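Local coordinates for cytolethal distending toxin protein B (Haemophilus ducreyi, PDB 1SR4) that probably acts as the DNase I-like catalytic subunit of a bacterial genotoxin that damages the DNA of host cells, at residues T64-Y69 and A109-S114. Numbering follows the deposited sequence.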
loop_
_atom_site.group_PDB
_atom_site.type_symbol
_atom_site.label_atom_id
_atom_site.label_comp_id
_atom_site.label_asym_id
_atom_site.label_seq_id
_atom_site.Cartn_x
_atom_site.Cartn_y
_atom_site.Cartn_z
ATOM N N THR B 64 -5.611 -18.859 22.282
ATOM C CA THR B 64 -5.391 -17.700 21.424
ATOM C C THR B 64 -6.527 -17.587 20.418
ATOM O O THR B 64 -6.818 -18.524 19.683
ATOM C CB THR B 64 -4.058 -17.784 20.653
ATOM O OG1 THR B 64 -2.973 -17.844 21.579
ATOM C CG2 THR B 64 -3.874 -16.554 19.782
ATOM N N PRO B 65 -7.184 -16.425 20.380
ATOM C CA PRO B 65 -8.297 -16.177 19.466
ATOM C C PRO B 65 -7.890 -16.187 17.985
ATOM O O PRO B 65 -6.801 -15.743 17.614
ATOM C CB PRO B 65 -8.808 -14.811 19.920
ATOM C CG PRO B 65 -7.549 -14.126 20.388
ATOM C CD PRO B 65 -6.871 -15.225 21.176
ATOM N N ILE B 66 -8.768 -16.717 17.149
ATOM C CA ILE B 66 -8.525 -16.762 15.717
ATOM C C ILE B 66 -9.893 -16.978 15.085
ATOM O O ILE B 66 -10.592 -17.934 15.414
ATOM C CB ILE B 66 -7.520 -17.893 15.351
ATOM C CG1 ILE B 66 -6.946 -17.658 13.951
ATOM C CG2 ILE B 66 -8.179 -19.257 15.465
ATOM C CD1 ILE B 66 -7.952 -17.720 12.838
ATOM N N GLU B 67 -10.290 -16.070 14.201
ATOM C CA GLU B 67 -11.601 -16.163 13.575
ATOM C C GLU B 67 -11.508 -15.944 12.076
ATOM O O GLU B 67 -10.580 -15.296 11.590
ATOM C CB GLU B 67 -12.539 -15.111 14.174
ATOM C CG GLU B 67 -12.756 -15.229 15.666
ATOM C CD GLU B 67 -13.434 -13.994 16.238
ATOM O OE1 GLU B 67 -12.915 -12.873 16.041
ATOM O OE2 GLU B 67 -14.488 -14.140 16.886
ATOM N N GLU B 68 -12.477 -16.481 11.349
ATOM C CA GLU B 68 -12.511 -16.331 9.900
ATOM C C GLU B 68 -13.599 -15.335 9.481
ATOM O O GLU B 68 -14.719 -15.378 9.999
ATOM C CB GLU B 68 -12.779 -17.681 9.247
ATOM C CG GLU B 68 -12.789 -17.658 7.720
ATOM C CD GLU B 68 -13.284 -18.978 7.145
ATOM O OE1 GLU B 68 -14.469 -19.295 7.348
ATOM O OE2 GLU B 68 -12.502 -19.705 6.503
ATOM N N TYR B 69 -13.259 -14.441 8.549
ATOM C CA TYR B 69 -14.191 -13.447 8.020
ATOM C C TYR B 69 -14.064 -13.432 6.500
ATOM O O TYR B 69 -13.090 -13.942 5.948
ATOM C CB TYR B 69 -13.825 -12.031 8.497
ATOM C CG TYR B 69 -14.053 -11.755 9.960
ATOM C CD1 TYR B 69 -15.130 -10.966 10.385
ATOM C CD2 TYR B 69 -13.196 -12.278 10.919
ATOM C CE1 TYR B 69 -15.337 -10.710 11.750
ATOM C CE2 TYR B 69 -13.391 -12.031 12.275
ATOM C CZ TYR B 69 -14.461 -11.250 12.686
ATOM O OH TYR B 69 -14.659 -11.037 14.032
ATOM N N ALA B 109 -5.571 -23.809 10.541
ATOM C CA ALA B 109 -4.865 -22.680 11.130
ATOM C C ALA B 109 -3.896 -23.244 12.157
ATOM O O ALA B 109 -4.091 -24.364 12.645
ATOM C CB ALA B 109 -5.836 -21.724 11.795
ATOM N N PHE B 110 -2.851 -22.473 12.462
ATOM C CA PHE B 110 -1.814 -22.860 13.421
ATOM C C PHE B 110 -1.442 -21.648 14.259
ATOM O O PHE B 110 -1.310 -20.551 13.725
ATOM C CB PHE B 110 -0.529 -23.275 12.698
ATOM C CG PHE B 110 -0.605 -24.583 11.974
ATOM C CD1 PHE B 110 -0.345 -25.774 12.637
ATOM C CD2 PHE B 110 -0.872 -24.622 10.610
ATOM C CE1 PHE B 110 -0.341 -26.999 11.944
ATOM C CE2 PHE B 110 -0.873 -25.835 9.912
ATOM C CZ PHE B 110 -0.604 -27.024 10.582
ATOM N N ILE B 111 -1.278 -21.838 15.562
ATOM C CA ILE B 111 -0.831 -20.770 16.442
ATOM C C ILE B 111 0.410 -21.352 17.112
ATOM O O ILE B 111 0.346 -22.431 17.699
ATOM C CB ILE B 111 -1.874 -20.399 17.537
ATOM C CG1 ILE B 111 -3.039 -19.608 16.936
ATOM C CG2 ILE B 111 -1.220 -19.547 18.605
ATOM C CD1 ILE B 111 -4.062 -20.464 16.233
ATOM N N VAL B 112 1.541 -20.670 17.003
ATOM C CA VAL B 112 2.769 -21.163 17.616
ATOM C C VAL B 112 3.388 -20.087 18.500
ATOM O O VAL B 112 3.614 -18.953 18.056
ATOM C CB VAL B 112 3.791 -21.601 16.549
ATOM C CG1 VAL B 112 5.034 -22.195 17.208
ATOM C CG2 VAL B 112 3.160 -22.635 15.637
ATOM N N HIS B 113 3.634 -20.441 19.761
ATOM C CA HIS B 113 4.226 -19.510 20.712
ATOM C C HIS B 113 5.734 -19.616 20.724
ATOM O O HIS B 113 6.299 -20.627 20.290
ATOM C CB HIS B 113 3.705 -19.786 22.127
ATOM C CG HIS B 113 2.246 -19.500 22.297
ATOM N ND1 HIS B 113 1.265 -20.407 21.957
ATOM C CD2 HIS B 113 1.602 -18.385 22.718
ATOM C CE1 HIS B 113 0.079 -19.861 22.158
ATOM N NE2 HIS B 113 0.254 -18.634 22.619
ATOM N N SER B 114 6.385 -18.564 21.214
ATOM C CA SER B 114 7.836 -18.555 21.343
ATOM C C SER B 114 8.082 -19.079 22.769
ATOM O O SER B 114 7.134 -19.480 23.435
ATOM C CB SER B 114 8.369 -17.135 21.188
ATOM O OG SER B 114 7.666 -16.238 22.037
#
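Thr-64 faces Ile-111, and Ile-66 faces Ala-109, so that 64-69 and 109-114 run in roughly opposite directions. The CA atoms of Thr-64 and Ile-111 lie 7.4 Å apart, too far for the ladder of a shared sheet, and the contact is made by side chains. It illustrates how a loop can join two sheets. In this DNase I-like sandwich, the loop 64-66, just ahead of strand 67-72 of the eight-stranded sheet, meets the edge strand 108-112 of the six-stranded one. Each backbone finds its strand partners within its own sheet: Glu-67 pairs with Tyr-86, Phe-110 with Gly-126.

Ile-111 uses both of its branches to span the gap. Its chi1 of -74° puts CG1 beside the backbone N and leaves CG2 anti to it, turned to Thr-64; Ile-111 CG2 lies 3.8 Å from Thr-64 OG1 and almost as close to its CB. The other branch carries CD1 to within 4.4 Å of Ile-66 CG2, a loose apolar touch. Two residues before Ile-111, on the same face of the strand, Ala-109 approaches more loosely still, its CB 4.6 Å from Ile-66 CD1. Ile-66 also packs on Tyr-85 of strand 81-87, and Ala-109 on Ile-59.

Beyond the strand end, the His-113 ring turns its edge to Thr-64, whose OG1 lies near the ring plane, 3.5 Å from His-113 NE2. The backbone carbonyl of this histidine accepts a hydrogen bond from Asn-153 of helix 147-159.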